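Long-range contact in endoglucanase E (Clostridium thermocellum, PDB 2WAO), which probably removes acetyl groups from plant cell-wall polysaccharides through its C-terminal esterase domain, which also binds cellulose chains, alongside an endo-1,4-beta-glucanase activity: residues A[170-182]-A[190-202]. Sequence-based numbering, arbitrary orientation. Where two conformers were deposited one is given.
Sequences ANMIAWSGIGLTM and PLIMDRYPYTLPY. With BGC (beta-D-glucopyranose), chain B; BGC (beta-D-glucopyranose), chain C; FMT (formic acid), chain D.
The guanidinium of Arg-195 lies flat on the indole of Trp-175, planes only 14° apart, with CZ 3.5 Å from the centroid of the six-membered ring. It is a cation-pi stack extended by a CH-pi contact, since CD sits over the same face. A bend at chi2 lays the arginine chain across the indole, and Pro-190 CG lies against the opposite face of the guanidinium, offset toward its rim. At the rim of the indole, Trp-175 CH2 points into the face of Tyr-202, 3.6 Å from its CE1, in an offset edge-to-face pair with planes at 83°; Pro-201 CG packs against CZ3.

Further along, Ile-192 N donates a nearly straight bond to Gly-179 O (3.1 Å), tying the loop to the first turn of helix 192-195. Leu-191, the N-cap residue, spreads its two methyls against the backbone of 180-182, while its N is held by Asp-194 OD2 at 2.8 Å. Ile-178 CD1 presses on the backbone between Leu-191 and Ile-192, and Leu-180 CD2 runs beside Ile-192 CG2. A water links Leu-180 O to Met-193 N.

In this SGNH-type esterase domain, the type II turn at 175-178 carries Ser-176 and Gly-177 into the glycan pocket; Gly-177 N also bonds Ser-131 OG and a formate, probably from the crystallisation liquor, an arrangement consistent with the family's oxyanion hole. Ile-192 of the short helix and Tyr-196 pack on strand 123-129, and Leu-180 on helix 233-250, beside strand 168-174 at the margin of the parallel sheet.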
ATOM      1  N   ALA A 170      -6.922   1.066  -4.672  1.00  7.50           N
ATOM      2  CA  ALA A 170      -6.405   0.982  -3.300  1.00  7.55           C
ATOM      3  C   ALA A 170      -5.405   2.099  -3.066  1.00  8.26           C
ATOM      4  O   ALA A 170      -4.602   2.411  -3.958  1.00  9.15           O
ATOM      5  CB  ALA A 170      -5.790  -0.378  -3.028  1.00  8.06           C
ATOM      6  N   ASN A 171      -5.524   2.757  -1.910  1.00  6.53           N
ATOM      7  CA  ASN A 171      -4.477   3.638  -1.413  1.00  6.52           C
ATOM      8  C   ASN A 171      -3.723   2.883  -0.278  1.00  6.35           C
ATOM      9  O   ASN A 171      -4.349   2.350   0.647  1.00  6.31           O
ATOM     10  CB  ASN A 171      -5.014   4.997  -0.976  1.00  6.06           C
ATOM     11  CG  ASN A 171      -5.522   5.856  -2.157  1.00  7.89           C
ATOM     12  OD1 ASN A 171      -5.402   5.480  -3.354  1.00  6.31           O
ATOM     13  ND2 ASN A 171      -6.091   7.004  -1.826  1.00  5.59           N
ATOM     14  N   MET A 172      -2.391   2.820  -0.381  1.00  5.86           N
ATOM     15  CA  MET A 172      -1.580   2.041   0.562  0.50  6.69           C
ATOM     16  C   MET A 172      -0.783   2.951   1.494  1.00  6.13           C
ATOM     17  O   MET A 172       0.344   3.378   1.179  1.00  6.69           O
ATOM     18  CB  MET A 172      -0.669   1.026  -0.164  0.50  6.87           C
ATOM     19  CG  MET A 172      -1.414  -0.006  -1.020  0.50  7.72           C
ATOM     20  SD  MET A 172      -0.361  -0.954  -2.162  0.50 11.63           S
ATOM     21  CE  MET A 172       0.594  -2.040  -1.070  0.50  2.00           C
ATOM     22  N   ILE A 173      -1.373   3.218   2.652  1.00  4.77           N
ATOM     23  CA  ILE A 173      -0.804   4.171   3.593  1.00  5.20           C
ATOM     24  C   ILE A 173       0.044   3.382   4.581  1.00  5.16           C
ATOM     25  O   ILE A 173      -0.420   2.983   5.658  1.00  3.75           O
ATOM     26  CB  ILE A 173      -1.898   5.068   4.247  1.00  5.65           C
ATOM     27  CG1 ILE A 173      -2.799   5.690   3.149  1.00  7.30           C
ATOM     28  CG2 ILE A 173      -1.212   6.129   5.091  1.00  5.09           C
ATOM     29  CD1 ILE A 173      -2.003   6.397   1.995  1.00  7.28           C
ATOM     30  N   ALA A 174       1.299   3.138   4.181  1.00  4.44           N
ATOM     31  CA  ALA A 174       2.117   2.146   4.903  1.00  3.73           C
ATOM     32  C   ALA A 174       3.555   2.631   4.959  1.00  3.36           C
ATOM     33  O   ALA A 174       4.045   3.270   4.037  1.00  3.77           O
ATOM     34  CB  ALA A 174       2.013   0.815   4.229  1.00  4.04           C
ATOM     35  N   TRP A 175       4.224   2.287   6.038  1.00  2.89           N
ATOM     36  CA  TRP A 175       5.597   2.781   6.288  1.00  2.95           C
ATOM     37  C   TRP A 175       6.330   1.671   7.007  1.00  2.95           C
ATOM     38  O   TRP A 175       5.881   1.221   8.076  1.00  3.00           O
ATOM     39  CB  TRP A 175       5.510   4.024   7.187  1.00  3.15           C
ATOM     40  CG  TRP A 175       6.814   4.777   7.279  1.00  5.11           C
ATOM     41  CD1 TRP A 175       7.897   4.440   8.044  1.00  9.28           C
ATOM     42  CD2 TRP A 175       7.135   6.009   6.622  1.00  5.23           C
ATOM     43  NE1 TRP A 175       8.897   5.401   7.888  1.00  5.32           N
ATOM     44  CE2 TRP A 175       8.444   6.373   7.029  1.00  8.01           C
ATOM     45  CE3 TRP A 175       6.437   6.844   5.700  1.00  9.12           C
ATOM     46  CZ2 TRP A 175       9.099   7.537   6.538  1.00  8.57           C
ATOM     47  CZ3 TRP A 175       7.081   8.004   5.221  1.00  8.80           C
ATOM     48  CH2 TRP A 175       8.396   8.348   5.660  1.00  8.54           C
ATOM     49  N   SER A 176       7.431   1.200   6.419  1.00  3.65           N
ATOM     50  CA  SER A 176       8.180   0.062   6.988  1.00  5.34           C
ATOM     51  C   SER A 176       8.670   0.365   8.408  1.00  5.13           C
ATOM     52  O   SER A 176       9.166   1.465   8.674  1.00  5.53           O
ATOM     53  CB  SER A 176       9.339  -0.336   6.088  1.00  5.58           C
ATOM     54  OG  SER A 176       8.878  -1.194   5.067  1.00  6.65           O
ATOM     55  N   GLY A 177       8.444  -0.580   9.318  1.00  4.94           N
ATOM     56  CA  GLY A 177       8.869  -0.459  10.726  1.00  5.54           C
ATOM     57  C   GLY A 177       7.962   0.352  11.643  1.00  4.60           C
ATOM     58  O   GLY A 177       8.259   0.469  12.822  1.00  4.98           O
ATOM     59  N   ILE A 178       6.872   0.932  11.123  1.00  4.04           N
ATOM     60  CA  ILE A 178       6.035   1.823  11.928  1.00  2.94           C
ATOM     61  C   ILE A 178       5.078   1.012  12.830  1.00  3.86           C
ATOM     62  O   ILE A 178       4.682  -0.116  12.463  1.00  4.10           O
ATOM     63  CB  ILE A 178       5.214   2.771  10.994  1.00  2.46           C
ATOM     64  CG1 ILE A 178       4.966   4.115  11.708  1.00  2.35           C
ATOM     65  CG2 ILE A 178       3.895   2.102  10.445  1.00  2.00           C
ATOM     66  CD1 ILE A 178       4.435   5.215  10.757  1.00  2.00           C
ATOM     67  N   GLY A 179       4.681   1.597  13.952  1.00  3.92           N
ATOM     68  CA  GLY A 179       3.724   0.943  14.842  1.00  4.81           C
ATOM     69  C   GLY A 179       2.735   1.950  15.388  1.00  4.99           C
ATOM     70  O   GLY A 179       2.713   3.150  14.995  1.00  4.82           O
ATOM     71  N   LEU A 180       1.908   1.449  16.299  1.00  4.51           N
ATOM     72  CA  LEU A 180       0.940   2.250  16.967  1.00  4.98           C
ATOM     73  C   LEU A 180       1.538   2.943  18.196  1.00  5.24           C
ATOM     74  O   LEU A 180       1.138   4.098  18.521  1.00  4.57           O
ATOM     75  CB  LEU A 180      -0.234   1.398  17.463  1.00  3.85           C
ATOM     76  CG  LEU A 180      -1.155   1.121  16.289  1.00  8.09           C
ATOM     77  CD1 LEU A 180      -1.964  -0.126  16.465  1.00 11.06           C
ATOM     78  CD2 LEU A 180      -2.065   2.357  16.056  1.00  5.93           C
ATOM     79  N   THR A 181       2.406   2.227  18.918  1.00  5.07           N
ATOM     80  CA  THR A 181       3.038   2.832  20.154  1.00  6.26           C
ATOM     81  C   THR A 181       4.546   3.000  20.052  1.00  6.40           C
ATOM     82  O   THR A 181       5.165   3.708  20.899  1.00  5.93           O
ATOM     83  CB  THR A 181       2.762   1.974  21.444  1.00  5.78           C
ATOM     84  OG1 THR A 181       3.527   0.772  21.377  1.00  8.82           O
ATOM     85  CG2 THR A 181       1.283   1.644  21.560  1.00  8.43           C
ATOM     86  N   MET A 182       5.147   2.325  19.075  1.00  6.67           N
ATOM     87  CA  MET A 182       6.605   2.291  18.891  1.00  6.98           C
ATOM     88  C   MET A 182       6.910   1.853  17.475  1.00  7.65           C
ATOM     89  O   MET A 182       6.085   1.194  16.845  1.00  9.20           O
ATOM     90  CB  MET A 182       7.256   1.314  19.898  1.00  7.13           C
ATOM     91  CG  MET A 182       6.803  -0.111  19.673  1.00  7.86           C
ATOM     92  SD  MET A 182       7.454  -1.254  20.885  1.00 11.41           S
ATOM     93  CE  MET A 182       9.100  -1.326  20.250  1.00 10.31           C
ATOM     94  N   PRO A 190       8.076   9.300  14.050  1.00  5.92           N
ATOM     95  CA  PRO A 190       6.626   9.416  13.922  1.00  5.70           C
ATOM     96  C   PRO A 190       5.965   8.027  13.919  1.00  6.03           C
ATOM     97  O   PRO A 190       6.515   7.076  13.389  1.00  7.03           O
ATOM     98  CB  PRO A 190       6.450  10.083  12.548  1.00  6.73           C
ATOM     99  CG  PRO A 190       7.806  10.880  12.340  1.00  4.24           C
ATOM    100  CD  PRO A 190       8.814   9.946  12.930  1.00  6.69           C
ATOM    101  N   LEU A 191       4.797   7.938  14.521  1.00  6.04           N
ATOM    102  CA  LEU A 191       4.055   6.674  14.572  1.00  5.77           C
ATOM    103  C   LEU A 191       2.958   6.758  13.520  1.00  6.49           C
ATOM    104  O   LEU A 191       2.796   7.797  12.852  1.00  5.12           O
ATOM    105  CB  LEU A 191       3.494   6.463  15.982  1.00  5.71           C
ATOM    106  CG  LEU A 191       4.512   6.249  17.121  1.00  6.50           C
ATOM    107  CD1 LEU A 191       3.833   6.213  18.477  1.00  8.19           C
ATOM    108  CD2 LEU A 191       5.316   4.953  16.850  1.00  7.74           C
ATOM    109  N   ILE A 192       2.171   5.692  13.385  1.00  4.50           N
ATOM    110  CA  ILE A 192       1.236   5.677  12.259  1.00  5.39           C
ATOM    111  C   ILE A 192       0.283   6.876  12.304  1.00  5.84           C
ATOM    112  O   ILE A 192       0.009   7.510  11.247  1.00  5.17           O
ATOM    113  CB  ILE A 192       0.515   4.292  12.127  1.00  6.44           C
ATOM    114  CG1 ILE A 192      -0.366   4.288  10.841  1.00  6.84           C
ATOM    115  CG2 ILE A 192      -0.271   3.985  13.401  1.00  6.31           C
ATOM    116  CD1 ILE A 192       0.571   4.287   9.545  1.00  7.27           C
ATOM    117  N   MET A 193      -0.218   7.261  13.477  1.00  6.29           N
ATOM    118  CA  MET A 193      -1.214   8.348  13.498  0.50  7.85           C
ATOM    119  C   MET A 193      -0.611   9.696  13.122  1.00  7.63           C
ATOM    120  O   MET A 193      -1.334  10.612  12.709  1.00  6.24           O
ATOM    121  CB  MET A 193      -1.963   8.417  14.822  0.50  8.28           C
ATOM    122  CG  MET A 193      -3.258   7.546  14.838  0.50 12.98           C
ATOM    123  SD  MET A 193      -4.644   8.267  13.915  0.50 17.23           S
ATOM    124  CE  MET A 193      -4.810   9.844  14.752  0.50 17.93           C
ATOM    125  N   ASP A 194       0.716   9.799  13.256  1.00  7.14           N
ATOM    126  CA  ASP A 194       1.445  11.008  12.865  1.00  7.36           C
ATOM    127  C   ASP A 194       1.644  11.090  11.349  1.00  6.76           C
ATOM    128  O   ASP A 194       1.754  12.189  10.801  1.00  7.98           O
ATOM    129  CB  ASP A 194       2.819  11.076  13.542  1.00  6.67           C
ATOM    130  CG  ASP A 194       2.769  10.942  15.087  1.00 11.74           C
ATOM    131  OD1 ASP A 194       1.881  11.550  15.719  1.00 11.74           O
ATOM    132  OD2 ASP A 194       3.668  10.232  15.673  1.00 10.94           O
ATOM    133  N   ARG A 195       1.746   9.962  10.644  1.00  5.65           N
ATOM    134  CA  ARG A 195       2.016  10.008   9.183  1.00  5.38           C
ATOM    135  C   ARG A 195       0.730   9.932   8.366  1.00  6.22           C
ATOM    136  O   ARG A 195       0.653  10.436   7.246  1.00  4.80           O
ATOM    137  CB  ARG A 195       2.933   8.836   8.793  1.00  6.03           C
ATOM    138  CG  ARG A 195       4.313   8.841   9.548  1.00  8.88           C
ATOM    139  CD  ARG A 195       5.351   8.238   8.686  1.00 11.25           C
ATOM    140  NE  ARG A 195       6.700   8.073   9.233  1.00 10.20           N
ATOM    141  CZ  ARG A 195       7.669   8.992   9.120  1.00 12.43           C
ATOM    142  NH1 ARG A 195       7.420  10.192   8.587  1.00 12.70           N
ATOM    143  NH2 ARG A 195       8.886   8.712   9.584  1.00 11.97           N
ATOM    144  N   TYR A 196      -0.265   9.262   8.951  1.00  5.95           N
ATOM    145  CA  TYR A 196      -1.560   9.007   8.310  1.00  5.97           C
ATOM    146  C   TYR A 196      -2.220  10.260   7.661  1.00  5.94           C
ATOM    147  O   TYR A 196      -2.792  10.097   6.605  1.00  5.70           O
ATOM    148  CB  TYR A 196      -2.529   8.316   9.287  1.00  5.38           C
ATOM    149  CG  TYR A 196      -3.881   7.961   8.713  1.00  6.53           C
ATOM    150  CD1 TYR A 196      -4.000   7.145   7.579  1.00  7.42           C
ATOM    151  CD2 TYR A 196      -5.057   8.433   9.311  1.00  8.86           C
ATOM    152  CE1 TYR A 196      -5.272   6.819   7.046  1.00  6.77           C
ATOM    153  CE2 TYR A 196      -6.301   8.102   8.800  1.00  8.47           C
ATOM    154  CZ  TYR A 196      -6.402   7.273   7.676  1.00  9.09           C
ATOM    155  OH  TYR A 196      -7.666   6.979   7.143  1.00  6.99           O
ATOM    156  N   PRO A 197      -2.131  11.459   8.284  1.00  6.35           N
ATOM    157  CA  PRO A 197      -2.748  12.686   7.710  1.00  6.39           C
ATOM    158  C   PRO A 197      -2.126  13.219   6.404  1.00  7.33           C
ATOM    159  O   PRO A 197      -2.665  14.189   5.819  1.00  7.00           O
ATOM    160  CB  PRO A 197      -2.598  13.734   8.851  1.00  8.07           C
ATOM    161  CG  PRO A 197      -2.335  12.894  10.126  1.00  8.52           C
ATOM    162  CD  PRO A 197      -1.520  11.754   9.593  1.00  6.71           C
ATOM    163  N   TYR A 198      -0.996  12.644   5.975  1.00  5.65           N
ATOM    164  CA  TYR A 198      -0.190  13.283   4.914  1.00  4.78           C
ATOM    165  C   TYR A 198      -0.267  12.687   3.498  1.00  5.58           C
ATOM    166  O   TYR A 198      -0.367  11.468   3.305  1.00  6.16           O
ATOM    167  CB  TYR A 198       1.280  13.474   5.362  1.00  4.16           C
ATOM    168  CG  TYR A 198       1.351  14.432   6.522  1.00  4.11           C
ATOM    169  CD1 TYR A 198       1.268  15.818   6.316  1.00  4.89           C
ATOM    170  CD2 TYR A 198       1.426  13.958   7.836  1.00  5.41           C
ATOM    171  CE1 TYR A 198       1.272  16.702   7.387  1.00  6.79           C
ATOM    172  CE2 TYR A 198       1.453  14.820   8.911  1.00  4.03           C
ATOM    173  CZ  TYR A 198       1.368  16.206   8.676  1.00  4.57           C
ATOM    174  OH  TYR A 198       1.373  17.106   9.716  1.00  5.46           O
ATOM    175  N   THR A 199      -0.270  13.587   2.529  1.00  5.70           N
ATOM    176  CA  THR A 199      -0.040  13.225   1.121  1.00  7.40           C
ATOM    177  C   THR A 199       1.440  12.924   0.951  1.00  7.40           C
ATOM    178  O   THR A 199       1.806  11.881   0.411  1.00  6.01           O
ATOM    179  CB  THR A 199      -0.423  14.380   0.173  1.00  6.87           C
ATOM    180  OG1 THR A 199      -1.795  14.706   0.401  1.00 10.89           O
ATOM    181  CG2 THR A 199      -0.236  13.960  -1.275  1.00  9.21           C
ATOM    182  N   LEU A 200       2.275  13.868   1.390  1.00  7.13           N
ATOM    183  CA  LEU A 200       3.722  13.720   1.294  1.00  8.46           C
ATOM    184  C   LEU A 200       4.250  13.835   2.715  1.00 10.22           C
ATOM    185  O   LEU A 200       4.396  14.934   3.246  1.00 10.02           O
ATOM    186  CB  LEU A 200       4.333  14.775   0.366  1.00  8.65           C
ATOM    187  CG  LEU A 200       3.669  14.992  -1.008  1.00 10.31           C
ATOM    188  CD1 LEU A 200       4.272  16.237  -1.669  1.00 11.26           C
ATOM    189  CD2 LEU A 200       3.803  13.747  -1.883  1.00 11.50           C
ATOM    190  N   PRO A 201       4.450  12.673   3.367  1.00 11.54           N
ATOM    191  CA  PRO A 201       4.751  12.662   4.792  1.00 13.79           C
ATOM    192  C   PRO A 201       6.065  13.343   5.162  1.00 14.44           C
ATOM    193  O   PRO A 201       6.206  13.823   6.288  1.00 16.80           O
ATOM    194  CB  PRO A 201       4.750  11.154   5.155  1.00 12.58           C
ATOM    195  CG  PRO A 201       4.803  10.402   3.884  1.00 14.33           C
ATOM    196  CD  PRO A 201       4.297  11.310   2.793  1.00 12.57           C
ATOM    197  N   TYR A 202       7.030  13.410   4.245  1.00 15.24           N
ATOM    198  CA  TYR A 202       8.328  14.034   4.589  1.00 15.34           C
ATOM    199  C   TYR A 202       8.254  15.548   4.576  1.00 15.65           C
ATOM    200  O   TYR A 202       9.030  16.219   5.253  1.00 16.75           O
ATOM    201  CB  TYR A 202       9.421  13.650   3.583  1.00 15.77           C
ATOM    202  CG  TYR A 202      10.129  12.356   3.872  1.00 17.01           C
ATOM    203  CD1 TYR A 202      10.431  11.983   5.173  1.00 18.54           C
ATOM    204  CD2 TYR A 202      10.534  11.521   2.833  1.00 19.59           C
ATOM    205  CE1 TYR A 202      11.094  10.779   5.455  1.00 16.73           C
ATOM    206  CE2 TYR A 202      11.210  10.315   3.101  1.00 20.08           C
ATOM    207  CZ  TYR A 202      11.486   9.972   4.427  1.00 18.68           C
ATOM    208  OH  TYR A 202      12.123   8.789   4.706  1.00 18.63           O
TER
HETATM  209  C2  BGC B   5      13.223   0.290   9.814  1.00 19.12           C
HETATM  210  C3  BGC B   5      13.021   1.369   8.744  1.00 21.72           C
HETATM  211  C4  BGC B   5      14.001   1.187   7.583  1.00 21.69           C
HETATM  212  C5  BGC B   5      13.821  -0.209   7.019  1.00 20.73           C
HETATM  213  C6  BGC B   5      14.673  -0.450   5.760  1.00 19.68           C
HETATM  214  C1  BGC B   5      13.280  -1.081   9.148  1.00 17.70           C
HETATM  215  O2  BGC B   5      12.199   0.329  10.799  1.00 14.83           O
HETATM  216  O3  BGC B   5      13.074   2.659   9.319  1.00 23.01           O
HETATM  217  O4  BGC B   5      13.692   2.107   6.556  1.00 27.21           O
HETATM  218  O5  BGC B   5      14.206  -1.067   8.079  1.00 18.85           O
HETATM  219  O6  BGC B   5      15.988  -0.786   6.115  1.00 22.92           O
HETATM  220  C2  BGC C   4      14.800  -5.470  10.007  1.00 13.82           C
HETATM  221  C3  BGC C   4      14.849  -3.957  10.159  1.00 13.03           C
HETATM  222  C4  BGC C   4      13.529  -3.346   9.674  1.00 11.36           C
HETATM  223  C5  BGC C   4      12.362  -4.008  10.441  1.00 12.26           C
HETATM  224  C6  BGC C   4      10.966  -3.435  10.125  1.00 14.52           C
HETATM  225  C1  BGC C   4      13.568  -6.021  10.719  1.00 12.63           C
HETATM  226  O2  BGC C   4      16.020  -6.033  10.500  1.00 14.16           O
HETATM  227  O3  BGC C   4      15.940  -3.433   9.390  1.00 15.14           O
HETATM  228  O4  BGC C   4      13.663  -2.079  10.089  1.00 13.99           O
HETATM  229  O5  BGC C   4      12.400  -5.413  10.200  1.00 11.79           O
HETATM  230  O6  BGC C   4      10.702  -3.610   8.745  1.00 16.86           O
HETATM  231  C   FMT D1340       6.401  -4.045  10.135  0.50 27.84           C
HETATM  232  O1  FMT D1340       7.473  -3.466   9.902  0.50 27.26           O
HETATM  233  O2  FMT D1340       6.085  -5.201   9.822  0.50 27.99           O
HETATM  234  O   HOH W   1      -0.045   6.059  16.462  1.00 11.58           O